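Local coordinates for cobalamin-binding protein (Desulfitobacterium hafniense, PDB 4JGI) that binds methylcobalamin in a Rossmann-like domain and probably serves as the corrinoid, methyl-carrying component of a putative O-demethylase, at residues P181-E184 and N185-Q188; G168-N171 and D172-V175; S156-E159 and T160-L164; G50-D54 and S55-F59; V133-V136 and K137-N140. All coordinates share one frame; numbering follows the deposited sequence.

Interaction 1 of 5, residues P181-E184 and N185-Q188; sequences PVNE and NVCQ
Asn183 is the N-cap of helix 184-190, and its side chain turns back to meet Val186. The capping bond runs from Val186 N to Asn183 OD1 at 2.9 Å and is nearly straight, with the donor almost on the extension of the C=O bond. The side chain can do this because CG lies between the backbone N and the carbonyl carbon (chi1 57°), which brings OD1 over the start of the helix. The amide's other arm, ND2, gives a weak hydrogen bond to a water that takes another weak one from Asn185 ND2. Among backbone bonds, Cys187 N gives to Asn183 O and Gln188 N to Glu184 O, each at 2.9 Å, and these open the first turn.

A second side-chain bond starts at the next residue and spans one turn: Gln188 NE2 reaches Glu184 OE2 at 2.9 Å, somewhat bent (136°). A bend at chi2 in each chain brings the carboxylate and amide together, their planes 26° apart. The negative charge in the first helical turn would probably be favoured by the helix dipole.

Apolar contact is lighter: Val186 CG1 approaches Val182 CG1 at 4.5 Å. The methyl Val186 CG2 lies against the capping oxygen, 3.4 Å from Asn183 OD1. The side chain of Val182 is about 5 Å from the bound methylcobalamin. Val182 and Val186 both rest on Ile177 of strand 174-178, while Glu184 and Cys187 lean on Phe195 of strand 194-195.

Interaction 2 of 5, residues G168-N171 and D172-V175; sequences GLRN and DLKV
Asp172 OD2 is approached by two waters, each 2.8 Å away, and both also stand close to Gly168 O, so solvent probably links the carboxylate to the carbonyl that ends the preceding Schellman turn, though each water has more acceptors near it than protons to give. CG of Asp172 lies beside the backbone N (chi1 -71°), which swings the carboxylate back toward Gly168. The backbone itself is held less firmly: Asp172 N to Leu169 O and Leu173 N to Arg170 O are both weak, at 3.3 Å. A third water donates to Leu173 O at 2.7 Å.

On the buried side the Arg170 chain bends at chi2 and lays its guanidinium against Val175. Val175 CG2 sits over the centre of one face, 3.9 Å above the plane, with the two side chains crossing at about a right angle. Leu173 O lies at the edge of the same group, in its plane, 3.2 Å from Arg170 NH1. Leu173 CG packs 3.5 Å from Leu169 O.

Arg170 NH2 bonds to Gly191 O and makes a salt bridge with Asp193, whose OD2 also accepts from Val175 N. The buried positive charge is therefore probably balanced by Asp193, while Val175 CG2 packs on one guanidinium face.

Interaction 3 of 5, residues S156-E159 and T160-L164; sequences SMRE and TVDAL
The guanidinium of Arg158 has Asp162 OD2 at its edge, near its plane, but the two groups do not lie flat together: guanidinium and carboxylate planes are turned 48° apart. Arg158 NH1 to Asp162 OD2 is 4.0 Å, a long salt bridge that leaves the pair joined by charge more than by contact. Arg158 CG lies anti to its own N (chi1 -179°) and the chain bends only at chi3, bringing NH1 round toward the residue one turn on; Arg158 CG passes Asp162 OD2 at 3.9 Å. Arg158 NH2 has a long, weak ion pair with Asp155.

A firmer polar centre is Ser156 O, which accepts twice from Thr160. Thr160 N reaches Ser156 O at 2.9 Å and Thr160 OG1 reaches it at 2.8 Å, from opposite faces of the carbonyl plane. OG1 sits beside the backbone N (chi1 -59°), which gives the buried hydroxyl an acceptor within the helix. Ser156 OG itself bonds to Glu98 O. The remaining helical bonds are regular: Val161 N to Met157 O, Asp162 N to Arg158 O and Ala163 N to Glu159 O. The methyl CG2 of Val161 lies 3.5 Å from Met157 O.

The side chain of Met157 lies about 5 Å from that of Ser147, a cobalamin-binding residue. Helix 151-166 is the crossover of the beta-alpha-beta unit between strands 143-147 and 174-178. Met157 and Thr160 press on Leu146 of strand 143-147, Met157 and Val161 on Val190 of helix 184-190, and Thr160 and Ala163 on helix 129-139.

Interaction 4 of 5, residues G50-D54 and S55-F59; sequences GERFD and SGEYF
Arg52 and Glu57 clasp across a Schellman motif that ends helix 32-54, with Gly56 at positive phi as the first residue to leave helical geometry. The tight part centres on Arg52. Its NE and NH2 grip Glu57 side-on, one oxygen each, with Arg52 NE to Glu57 OE1 at 2.8 Å and Arg52 NH2 to Glu57 OE2 at 2.9 Å. The two chains lie side by side, pointing the same way. OE1 is met from above the carboxylate plane, whereas OE2 is met on its syn side. Tyr58 closes one face of the Arg52 guanidinium with OH 3.3 Å above its centre, ring and guanidinium only 20° apart; further back, Arg52 CB makes a CH-pi contact with the ring. NH1 goes on to Asp13 and Ser12, and the Tyr58 hydroxyl to Ser12 O, so this cluster joins the turn to the end of helix 4-12.

Ser55 and Gly56 lie on the exposed side, held mainly by backbone bonds, Ser55 N to Glu51 O and Gly56 N to Phe53 O. The Phe53 ring meets the Phe59 backbone at its edge and also touches Ile60 and Leu63 of helix 60-77, about 5 Å from the bound methylcobalamin. Asp54 OD1 and OD2 are hydrogen-bonded to Asn198 and Thr197. Arg52 O takes the Tyr58 backbone N at 2.9 Å, the donor standing above the carbonyl plane.

Interaction 5 of 5, residues V133-V136 and K137-N140; sequences VDKV and KEVN
Val133 O accepts from Lys137 N at 3.0 Å, the first of four successive backbone bonds that bring helix 129-139 to its end. Glu138 N to Asp134 O and Val139 N to Lys135 O follow, and Asn140 N closes the set on Val136 O at 2.9 Å, although Asn140 has already left helical geometry with positive phi. Each of these four carbonyls thus has its donor four residues on.

The charged ends are less closely paired. Lys135 NZ and Glu138 OE1 form a long salt bridge at 3.6 Å, the chains crossing obliquely; Lys135 bends at chi2 (67°), which lays its aliphatic part along the helix, with Lys135 CE 4.0 Å from Val139 CG1. Glu138 stays extended to reach it.

The helix belongs to the Rossmann-like, cobalamin-binding fold, running between strands 119-122 and 143-147 in the chain. One flank, Lys135 and Val139, touches Val93 of strand 91-96 and Phe121 of strand 119-122; the other, Val133 and Val136, packs on Leu164 of helix 151-166.

Lys137 runs straight out beyond CG beside Asp134, pointing the same way, yet Lys137 NZ stays 4.5 Å from Asp134 OD1, beyond a salt bridge. Its ammonium is satisfied by Glu167 instead, in a salt bridge with OE1, while Lys137 CE rests 4.0 Å from Val133 CG1.

Along the chain the order is interaction 4, 5, 3, 2, 1. Interactions 5, 3 and 2 form one connected patch at the sheet of the Rossmann-like domain: their centres lie about 11 to 14 Å apart, and Leu164, Val136, Leu169 and Leu173 pack where helices 129-139 and 151-166 meet the loop into strand 174-178. Interaction 1 follows that strand, about 14 Å from interaction 3 between centres, and touches none of the others. Interaction 4 stands apart on the helical domain, about 20 Å from interaction 1 and 35 Å from interaction 5 between centres. Methylcobalamin lies near both 181-184 and 50-54, consistent with a cofactor held between the two domains.

Interaction 1 of 5, residues P181-E184 and N185-Q188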
loop_
_atom_site.group_PDB
_atom_site.type_symbol
_atom_site.label_atom_id
_atom_site.label_comp_id
_atom_site.label_asym_id
_atom_site.label_seq_id
_atom_site.Cartn_x
_atom_site.Cartn_y
_atom_site.Cartn_z
ATOM N N PRO A 181 8.199 10.786 10.317
ATOM C CA PRO A 181 9.484 10.570 10.999
ATOM C C PRO A 181 9.956 9.123 11.028
ATOM O O PRO A 181 10.948 8.823 11.705
ATOM C CB PRO A 181 9.154 11.020 12.404
ATOM C CG PRO A 181 7.756 10.539 12.582
ATOM C CD PRO A 181 7.090 10.675 11.261
ATOM N N VAL A 182 9.286 8.213 10.312
ATOM C CA VAL A 182 9.591 6.803 10.533
ATOM C C VAL A 182 10.932 6.461 9.849
ATOM O O VAL A 182 11.296 6.985 8.800
ATOM C CB VAL A 182 8.471 5.825 10.065
ATOM C CG1 VAL A 182 7.193 6.131 10.882
ATOM C CG2 VAL A 182 8.346 5.859 8.543
ATOM N N ASN A 183 11.666 5.563 10.451
ATOM C CA ASN A 183 12.943 5.073 9.933
ATOM C C ASN A 183 13.244 3.832 10.703
ATOM O O ASN A 183 12.368 3.377 11.507
ATOM C CB ASN A 183 14.015 6.118 10.150
ATOM C CG ASN A 183 14.193 6.533 11.634
ATOM O OD1 ASN A 183 13.981 5.758 12.570
ATOM N ND2 ASN A 183 14.593 7.793 11.836
ATOM N N GLU A 184 14.414 3.236 10.435
ATOM C CA GLU A 184 14.744 1.924 11.075
ATOM C C GLU A 184 14.767 2.013 12.594
ATOM O O GLU A 184 14.370 1.070 13.285
ATOM C CB GLU A 184 16.070 1.375 10.574
ATOM C CG GLU A 184 16.501 0.027 11.202
ATOM C CD GLU A 184 15.545 -1.134 10.899
ATOM O OE1 GLU A 184 14.853 -1.125 9.855
ATOM O OE2 GLU A 184 15.482 -2.094 11.700
ATOM N N ASN A 185 15.238 3.135 13.145
ATOM C CA ASN A 185 15.248 3.301 14.595
ATOM C C ASN A 185 13.837 3.262 15.227
ATOM O O ASN A 185 13.582 2.619 16.243
ATOM C CB ASN A 185 15.972 4.586 14.986
ATOM C CG ASN A 185 15.912 4.833 16.487
ATOM O OD1 ASN A 185 16.585 4.146 17.270
ATOM N ND2 ASN A 185 15.105 5.793 16.897
ATOM N N VAL A 186 12.912 3.980 14.606
ATOM C CA VAL A 186 11.509 3.988 15.076
ATOM C C VAL A 186 10.908 2.553 14.855
ATOM O O VAL A 186 10.234 2.042 15.744
ATOM C CB VAL A 186 10.674 5.021 14.307
ATOM C CG1 VAL A 186 9.209 4.931 14.679
ATOM C CG2 VAL A 186 11.238 6.422 14.514
ATOM N N CYS A 187 11.240 1.897 13.758
ATOM C CA CYS A 187 10.710 0.593 13.445
ATOM C C CYS A 187 11.126 -0.409 14.552
ATOM O O CYS A 187 10.317 -1.144 15.083
ATOM C CB CYS A 187 11.195 0.133 12.090
ATOM S SG CYS A 187 10.600 -1.465 11.546
ATOM N N GLN A 188 12.413 -0.372 14.889
ATOM C CA GLN A 188 12.908 -1.167 16.023
ATOM C C GLN A 188 12.266 -0.865 17.391
ATOM O O GLN A 188 11.909 -1.790 18.126
ATOM C CB GLN A 188 14.396 -0.982 16.131
ATOM C CG GLN A 188 15.063 -1.674 14.957
ATOM C CD GLN A 188 14.847 -3.183 14.965
ATOM O OE1 GLN A 188 15.048 -3.819 16.001
ATOM N NE2 GLN A 188 14.427 -3.772 13.816
HETATM O O HOH W 1 14.492 8.698 15.059
#

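Interaction 2 of 5, residues G168-N171 and D172-V175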
loop_
_atom_site.group_PDB
_atom_site.type_symbol
_atom_site.label_atom_id
_atom_site.label_comp_id
_atom_site.label_asym_id
_atom_site.label_seq_id
_atom_site.Cartn_x
_atom_site.Cartn_y
_atom_site.Cartn_z
ATOM N N GLY A 168 -1.849 -12.694 21.538
ATOM C CA GLY A 168 -1.491 -13.866 20.706
ATOM C C GLY A 168 -1.745 -13.737 19.211
ATOM O O GLY A 168 -1.881 -14.707 18.488
ATOM N N LEU A 169 -1.881 -12.500 18.779
ATOM C CA LEU A 169 -2.131 -12.183 17.354
ATOM C C LEU A 169 -0.888 -11.780 16.530
ATOM O O LEU A 169 -0.905 -11.879 15.275
ATOM C CB LEU A 169 -3.188 -11.086 17.237
ATOM C CG LEU A 169 -4.504 -11.382 17.960
ATOM C CD1 LEU A 169 -5.284 -10.071 18.043
ATOM C CD2 LEU A 169 -5.278 -12.417 17.153
ATOM N N ARG A 170 0.152 -11.322 17.210
ATOM C CA ARG A 170 1.303 -10.669 16.556
ATOM C C ARG A 170 2.046 -11.571 15.600
ATOM O O ARG A 170 2.518 -11.192 14.544
ATOM C CB ARG A 170 2.291 -10.169 17.595
ATOM C CG ARG A 170 3.648 -9.655 17.025
ATOM C CD ARG A 170 3.341 -8.369 16.421
ATOM N NE ARG A 170 4.660 -7.840 15.896
ATOM C CZ ARG A 170 5.096 -8.024 14.659
ATOM N NH1 ARG A 170 4.433 -8.778 13.856
ATOM N NH2 ARG A 170 6.107 -7.328 14.198
ATOM N N ASN A 171 2.217 -12.813 15.962
ATOM C CA ASN A 171 3.111 -13.672 15.182
ATOM C C ASN A 171 2.474 -14.146 13.918
ATOM O O ASN A 171 3.145 -14.703 13.098
ATOM C CB ASN A 171 3.479 -14.871 16.019
ATOM C CG ASN A 171 4.363 -14.520 17.174
ATOM O OD1 ASN A 171 5.142 -13.570 17.130
ATOM N ND2 ASN A 171 4.209 -15.280 18.257
ATOM N N ASP A 172 1.167 -13.984 13.756
ATOM C CA ASP A 172 0.517 -14.375 12.542
ATOM C C ASP A 172 0.163 -13.205 11.602
ATOM O O ASP A 172 -0.648 -13.376 10.667
ATOM C CB ASP A 172 -0.701 -15.223 12.870
ATOM C CG ASP A 172 -0.308 -16.626 13.414
ATOM O OD1 ASP A 172 0.451 -17.346 12.728
ATOM O OD2 ASP A 172 -0.746 -16.991 14.535
ATOM N N LEU A 173 0.772 -12.061 11.824
ATOM C CA LEU A 173 0.599 -10.955 10.879
ATOM C C LEU A 173 1.896 -10.185 10.762
ATOM O O LEU A 173 2.822 -10.350 11.535
ATOM C CB LEU A 173 -0.547 -10.062 11.281
ATOM C CG LEU A 173 -0.503 -9.574 12.717
ATOM C CD1 LEU A 173 0.407 -8.352 12.809
ATOM C CD2 LEU A 173 -1.893 -9.141 13.132
ATOM N N LYS A 174 1.955 -9.277 9.788
ATOM C CA LYS A 174 3.069 -8.425 9.622
ATOM C C LYS A 174 2.595 -7.001 9.953
ATOM O O LYS A 174 1.479 -6.653 9.609
ATOM C CB LYS A 174 3.479 -8.488 8.159
ATOM C CG LYS A 174 4.050 -9.842 7.754
ATOM C CD LYS A 174 5.374 -10.085 8.402
ATOM C CE LYS A 174 5.938 -11.454 7.963
ATOM N NZ LYS A 174 7.293 -11.517 8.512
ATOM N N VAL A 175 3.460 -6.213 10.540
ATOM C CA VAL A 175 3.210 -4.817 10.919
ATOM C C VAL A 175 4.116 -3.916 10.112
ATOM O O VAL A 175 5.326 -4.050 10.141
ATOM C CB VAL A 175 3.438 -4.532 12.384
ATOM C CG1 VAL A 175 3.153 -3.086 12.712
ATOM C CG2 VAL A 175 2.498 -5.448 13.219
HETATM O O HOH W 2 -2.888 -16.401 16.193
HETATM O O HOH W 3 -0.053 -15.005 16.307
HETATM O O HOH W 4 4.946 -11.985 12.118
#

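Interaction 3 of 5, residues S156-E159 and T160-L164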
loop_
_atom_site.group_PDB
_atom_site.type_symbol
_atom_site.label_atom_id
_atom_site.label_comp_id
_atom_site.label_asym_id
_atom_site.label_seq_id
_atom_site.Cartn_x
_atom_site.Cartn_y
_atom_site.Cartn_z
ATOM N N SER A 156 1.998 5.178 20.652
ATOM C CA SER A 156 0.811 4.391 20.439
ATOM C C SER A 156 1.086 3.236 19.449
ATOM O O SER A 156 0.458 2.198 19.536
ATOM C CB SER A 156 -0.362 5.211 19.878
ATOM O OG SER A 156 -0.750 6.234 20.730
ATOM N N MET A 157 1.957 3.446 18.476
ATOM C CA MET A 157 2.373 2.346 17.585
ATOM C C MET A 157 2.973 1.192 18.404
ATOM O O MET A 157 2.630 0.019 18.179
ATOM C CB MET A 157 3.342 2.737 16.500
ATOM C CG MET A 157 2.866 3.708 15.468
ATOM S SD MET A 157 4.197 4.130 14.334
ATOM C CE MET A 157 3.398 5.221 13.153
ATOM N N ARG A 158 3.884 1.537 19.306
ATOM C CA ARG A 158 4.511 0.528 20.168
ATOM C C ARG A 158 3.474 -0.130 21.045
ATOM O O ARG A 158 3.486 -1.380 21.163
ATOM C CB ARG A 158 5.577 1.197 21.015
ATOM C CG ARG A 158 6.280 0.185 21.931
ATOM C CD ARG A 158 7.430 0.763 22.741
ATOM N NE ARG A 158 7.103 2.052 23.285
ATOM C CZ ARG A 158 6.212 2.301 24.236
ATOM N NH1 ARG A 158 5.557 1.310 24.865
ATOM N NH2 ARG A 158 5.997 3.572 24.582
ATOM N N GLU A 159 2.578 0.646 21.620
ATOM C CA GLU A 159 1.509 0.059 22.377
ATOM C C GLU A 159 0.581 -0.888 21.626
ATOM O O GLU A 159 0.104 -1.927 22.142
ATOM C CB GLU A 159 0.671 1.152 23.015
ATOM C CG GLU A 159 1.481 1.970 24.015
ATOM C CD GLU A 159 0.795 3.276 24.403
ATOM O OE1 GLU A 159 -0.270 3.617 23.798
ATOM O OE2 GLU A 159 1.311 3.955 25.332
ATOM N N THR A 160 0.313 -0.557 20.351
ATOM C CA THR A 160 -0.510 -1.418 19.493
ATOM C C THR A 160 0.199 -2.778 19.240
ATOM O O THR A 160 -0.422 -3.850 19.377
ATOM C CB THR A 160 -0.766 -0.752 18.148
ATOM O OG1 THR A 160 -1.429 0.491 18.365
ATOM C CG2 THR A 160 -1.616 -1.598 17.253
ATOM N N VAL A 161 1.476 -2.737 18.946
ATOM C CA VAL A 161 2.255 -3.995 18.741
ATOM C C VAL A 161 2.283 -4.815 20.019
ATOM O O VAL A 161 2.052 -6.016 19.959
ATOM C CB VAL A 161 3.669 -3.691 18.248
ATOM C CG1 VAL A 161 4.529 -4.953 18.229
ATOM C CG2 VAL A 161 3.551 -3.079 16.856
ATOM N N ASP A 162 2.463 -4.132 21.123
ATOM C CA ASP A 162 2.547 -4.822 22.435
ATOM C C ASP A 162 1.185 -5.490 22.732
ATOM O O ASP A 162 1.087 -6.636 23.251
ATOM C CB ASP A 162 2.893 -3.892 23.532
ATOM C CG ASP A 162 4.358 -3.485 23.493
ATOM O OD1 ASP A 162 5.129 -4.134 22.742
ATOM O OD2 ASP A 162 4.770 -2.542 24.274
ATOM N N ALA A 163 0.090 -4.796 22.444
ATOM C CA ALA A 163 -1.249 -5.365 22.603
ATOM C C ALA A 163 -1.521 -6.566 21.707
ATOM O O ALA A 163 -2.127 -7.507 22.090
ATOM C CB ALA A 163 -2.299 -4.329 22.393
ATOM N N LEU A 164 -1.028 -6.529 20.480
ATOM C CA LEU A 164 -1.161 -7.669 19.574
ATOM C C LEU A 164 -0.373 -8.852 20.108
ATOM O O LEU A 164 -0.833 -10.014 19.957
ATOM C CB LEU A 164 -0.721 -7.298 18.163
ATOM C CG LEU A 164 -1.637 -6.232 17.490
ATOM C CD1 LEU A 164 -0.894 -5.776 16.223
ATOM C CD2 LEU A 164 -2.989 -6.822 17.163
#

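Interaction 4 of 5, residues G50-D54 and S55-F59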
loop_
_atom_site.group_PDB
_atom_site.type_symbol
_atom_site.label_atom_id
_atom_site.label_comp_id
_atom_site.label_asym_id
_atom_site.label_seq_id
_atom_site.Cartn_x
_atom_site.Cartn_y
_atom_site.Cartn_z
ATOM N N GLY A 50 7.860 5.002 -6.947
ATOM C CA GLY A 50 8.464 5.245 -5.669
ATOM C C GLY A 50 9.942 5.548 -5.699
ATOM O O GLY A 50 10.388 6.429 -4.971
ATOM N N GLU A 51 10.669 4.841 -6.559
ATOM C CA GLU A 51 12.107 5.086 -6.687
ATOM C C GLU A 51 12.366 6.548 -7.175
ATOM O O GLU A 51 13.234 7.255 -6.703
ATOM C CB GLU A 51 12.703 4.101 -7.702
ATOM C CG GLU A 51 12.803 2.695 -7.128
ATOM C CD GLU A 51 13.095 1.588 -8.143
ATOM O OE1 GLU A 51 13.355 1.855 -9.346
ATOM O OE2 GLU A 51 13.078 0.416 -7.720
ATOM N N ARG A 52 11.537 7.000 -8.109
ATOM C CA ARG A 52 11.592 8.349 -8.663
ATOM C C ARG A 52 11.184 9.476 -7.723
ATOM O O ARG A 52 11.672 10.612 -7.805
ATOM C CB ARG A 52 10.866 8.394 -10.016
ATOM C CG ARG A 52 11.456 7.454 -11.044
ATOM C CD ARG A 52 10.687 7.376 -12.307
ATOM N NE ARG A 52 10.822 8.566 -13.138
ATOM C CZ ARG A 52 10.324 8.594 -14.399
ATOM N NH1 ARG A 52 9.698 7.519 -14.906
ATOM N NH2 ARG A 52 10.435 9.669 -15.152
ATOM N N PHE A 53 10.305 9.165 -6.787
ATOM C CA PHE A 53 10.029 10.044 -5.681
ATOM C C PHE A 53 11.246 10.112 -4.719
ATOM O O PHE A 53 11.591 11.212 -4.285
ATOM C CB PHE A 53 8.778 9.544 -4.959
ATOM C CG PHE A 53 8.443 10.339 -3.739
ATOM C CD1 PHE A 53 7.750 11.509 -3.860
ATOM C CD2 PHE A 53 8.898 9.968 -2.471
ATOM C CE1 PHE A 53 7.461 12.296 -2.749
ATOM C CE2 PHE A 53 8.621 10.712 -1.358
ATOM C CZ PHE A 53 7.920 11.885 -1.493
ATOM N N ASP A 54 11.803 8.972 -4.403
ATOM C CA ASP A 54 12.891 8.918 -3.427
ATOM C C ASP A 54 14.125 9.635 -3.947
ATOM O O ASP A 54 14.835 10.204 -3.166
ATOM C CB ASP A 54 13.270 7.487 -3.014
ATOM C CG ASP A 54 12.281 6.904 -1.977
ATOM O OD1 ASP A 54 11.439 7.666 -1.370
ATOM O OD2 ASP A 54 12.339 5.679 -1.791
ATOM N N SER A 55 14.291 9.701 -5.269
ATOM C CA SER A 55 15.417 10.416 -5.900
ATOM C C SER A 55 15.222 11.902 -5.922
ATOM O O SER A 55 16.177 12.641 -6.156
ATOM C CB SER A 55 15.595 9.889 -7.311
ATOM O OG SER A 55 14.612 10.495 -8.225
ATOM N N GLY A 56 13.974 12.365 -5.690
ATOM C CA GLY A 56 13.603 13.752 -5.722
ATOM C C GLY A 56 13.038 14.240 -7.075
ATOM O O GLY A 56 12.708 15.379 -7.184
ATOM N N GLU A 57 12.897 13.362 -8.071
ATOM C CA GLU A 57 12.324 13.710 -9.368
ATOM C C GLU A 57 10.815 13.940 -9.275
ATOM O O GLU A 57 10.268 14.914 -9.820
ATOM C CB GLU A 57 12.627 12.619 -10.388
ATOM C CG GLU A 57 12.189 12.903 -11.772
ATOM C CD GLU A 57 12.207 11.710 -12.750
ATOM O OE1 GLU A 57 12.677 10.564 -12.425
ATOM O OE2 GLU A 57 11.636 11.950 -13.867
ATOM N N TYR A 58 10.171 13.037 -8.550
ATOM C CA TYR A 58 8.752 13.131 -8.376
ATOM C C TYR A 58 8.420 13.725 -6.982
ATOM O O TYR A 58 9.253 13.741 -6.088
ATOM C CB TYR A 58 8.133 11.751 -8.482
ATOM C CG TYR A 58 7.928 11.185 -9.863
ATOM C CD1 TYR A 58 8.157 11.938 -11.013
ATOM C CD2 TYR A 58 7.500 9.906 -10.020
ATOM C CE1 TYR A 58 7.962 11.393 -12.281
ATOM C CE2 TYR A 58 7.282 9.344 -11.263
ATOM C CZ TYR A 58 7.535 10.069 -12.398
ATOM O OH TYR A 58 7.240 9.535 -13.674
ATOM N N PHE A 59 7.194 14.233 -6.887
ATOM C CA PHE A 59 6.670 14.968 -5.693
ATOM C C PHE A 59 5.461 14.235 -5.140
ATOM O O PHE A 59 5.011 13.216 -5.710
ATOM C CB PHE A 59 6.298 16.404 -6.095
ATOM C CG PHE A 59 7.441 17.104 -6.745
ATOM C CD1 PHE A 59 8.593 17.301 -6.017
ATOM C CD2 PHE A 59 7.420 17.348 -8.104
ATOM C CE1 PHE A 59 9.691 17.879 -6.593
ATOM C CE2 PHE A 59 8.501 17.974 -8.693
ATOM C CZ PHE A 59 9.643 18.183 -7.926
#

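Interaction 5 of 5, residues V133-V136 and K137-N140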
loop_
_atom_site.group_PDB
_atom_site.type_symbol
_atom_site.label_atom_id
_atom_site.label_comp_id
_atom_site.label_asym_id
_atom_site.label_seq_id
_atom_site.Cartn_x
_atom_site.Cartn_y
_atom_site.Cartn_z
ATOM N N VAL A 133 -6.875 -3.370 17.783
ATOM C CA VAL A 133 -6.799 -4.774 18.150
ATOM C C VAL A 133 -8.117 -5.515 17.944
ATOM O O VAL A 133 -8.147 -6.656 17.379
ATOM C CB VAL A 133 -6.282 -4.931 19.584
ATOM C CG1 VAL A 133 -6.396 -6.407 20.055
ATOM C CG2 VAL A 133 -4.924 -4.397 19.715
ATOM N N ASP A 134 -9.252 -4.908 18.297
ATOM C CA ASP A 134 -10.547 -5.516 18.021
ATOM C C ASP A 134 -10.816 -5.778 16.544
ATOM O O ASP A 134 -11.313 -6.851 16.134
ATOM C CB ASP A 134 -11.679 -4.751 18.719
ATOM C CG ASP A 134 -11.635 -4.955 20.310
ATOM O OD1 ASP A 134 -10.873 -5.823 20.843
ATOM O OD2 ASP A 134 -12.312 -4.231 21.059
ATOM N N LYS A 135 -10.364 -4.864 15.674
ATOM C CA LYS A 135 -10.544 -5.057 14.279
ATOM C C LYS A 135 -9.682 -6.230 13.732
ATOM O O LYS A 135 -10.088 -6.958 12.902
ATOM C CB LYS A 135 -10.209 -3.779 13.500
ATOM C CG LYS A 135 -10.680 -3.830 12.046
ATOM C CD LYS A 135 -12.225 -3.834 11.927
ATOM C CE LYS A 135 -12.697 -3.609 10.533
ATOM N NZ LYS A 135 -14.200 -3.512 10.629
ATOM N N VAL A 136 -8.487 -6.377 14.275
ATOM C CA VAL A 136 -7.594 -7.482 13.886
ATOM C C VAL A 136 -8.231 -8.803 14.308
ATOM O O VAL A 136 -8.259 -9.744 13.515
ATOM C CB VAL A 136 -6.225 -7.300 14.516
ATOM C CG1 VAL A 136 -5.370 -8.548 14.371
ATOM C CG2 VAL A 136 -5.487 -6.106 13.990
ATOM N N LYS A 137 -8.809 -8.855 15.507
ATOM C CA LYS A 137 -9.533 -10.070 15.887
ATOM C C LYS A 137 -10.693 -10.412 14.967
ATOM O O LYS A 137 -10.976 -11.580 14.711
ATOM C CB LYS A 137 -10.092 -9.965 17.329
ATOM C CG LYS A 137 -9.055 -9.880 18.401
ATOM C CD LYS A 137 -9.699 -9.642 19.746
ATOM C CE LYS A 137 -8.614 -9.638 20.805
ATOM N NZ LYS A 137 -9.100 -9.771 22.193
ATOM N N GLU A 138 -11.441 -9.370 14.536
ATOM C CA GLU A 138 -12.561 -9.513 13.667
ATOM C C GLU A 138 -12.247 -10.015 12.291
ATOM O O GLU A 138 -12.966 -10.894 11.754
ATOM C CB GLU A 138 -13.333 -8.191 13.620
ATOM C CG GLU A 138 -14.601 -8.242 12.781
ATOM C CD GLU A 138 -15.301 -6.878 12.611
ATOM O OE1 GLU A 138 -14.902 -5.882 13.265
ATOM O OE2 GLU A 138 -16.334 -6.782 11.864
ATOM N N VAL A 139 -11.230 -9.455 11.632
ATOM C CA VAL A 139 -11.025 -9.719 10.222
ATOM C C VAL A 139 -9.776 -10.556 9.888
ATOM O O VAL A 139 -9.582 -11.006 8.772
ATOM C CB VAL A 139 -11.096 -8.431 9.385
ATOM C CG1 VAL A 139 -12.252 -7.546 9.831
ATOM C CG2 VAL A 139 -9.850 -7.599 9.519
ATOM N N ASN A 140 -8.936 -10.819 10.882
ATOM C CA ASN A 140 -7.733 -11.617 10.692
ATOM C C ASN A 140 -6.887 -11.204 9.469
ATOM O O ASN A 140 -6.636 -11.981 8.533
ATOM C CB ASN A 140 -8.027 -13.133 10.708
ATOM C CG ASN A 140 -7.930 -13.714 12.147
ATOM O OD1 ASN A 140 -6.912 -13.605 12.934
ATOM N ND2 ASN A 140 -8.962 -14.311 12.495
#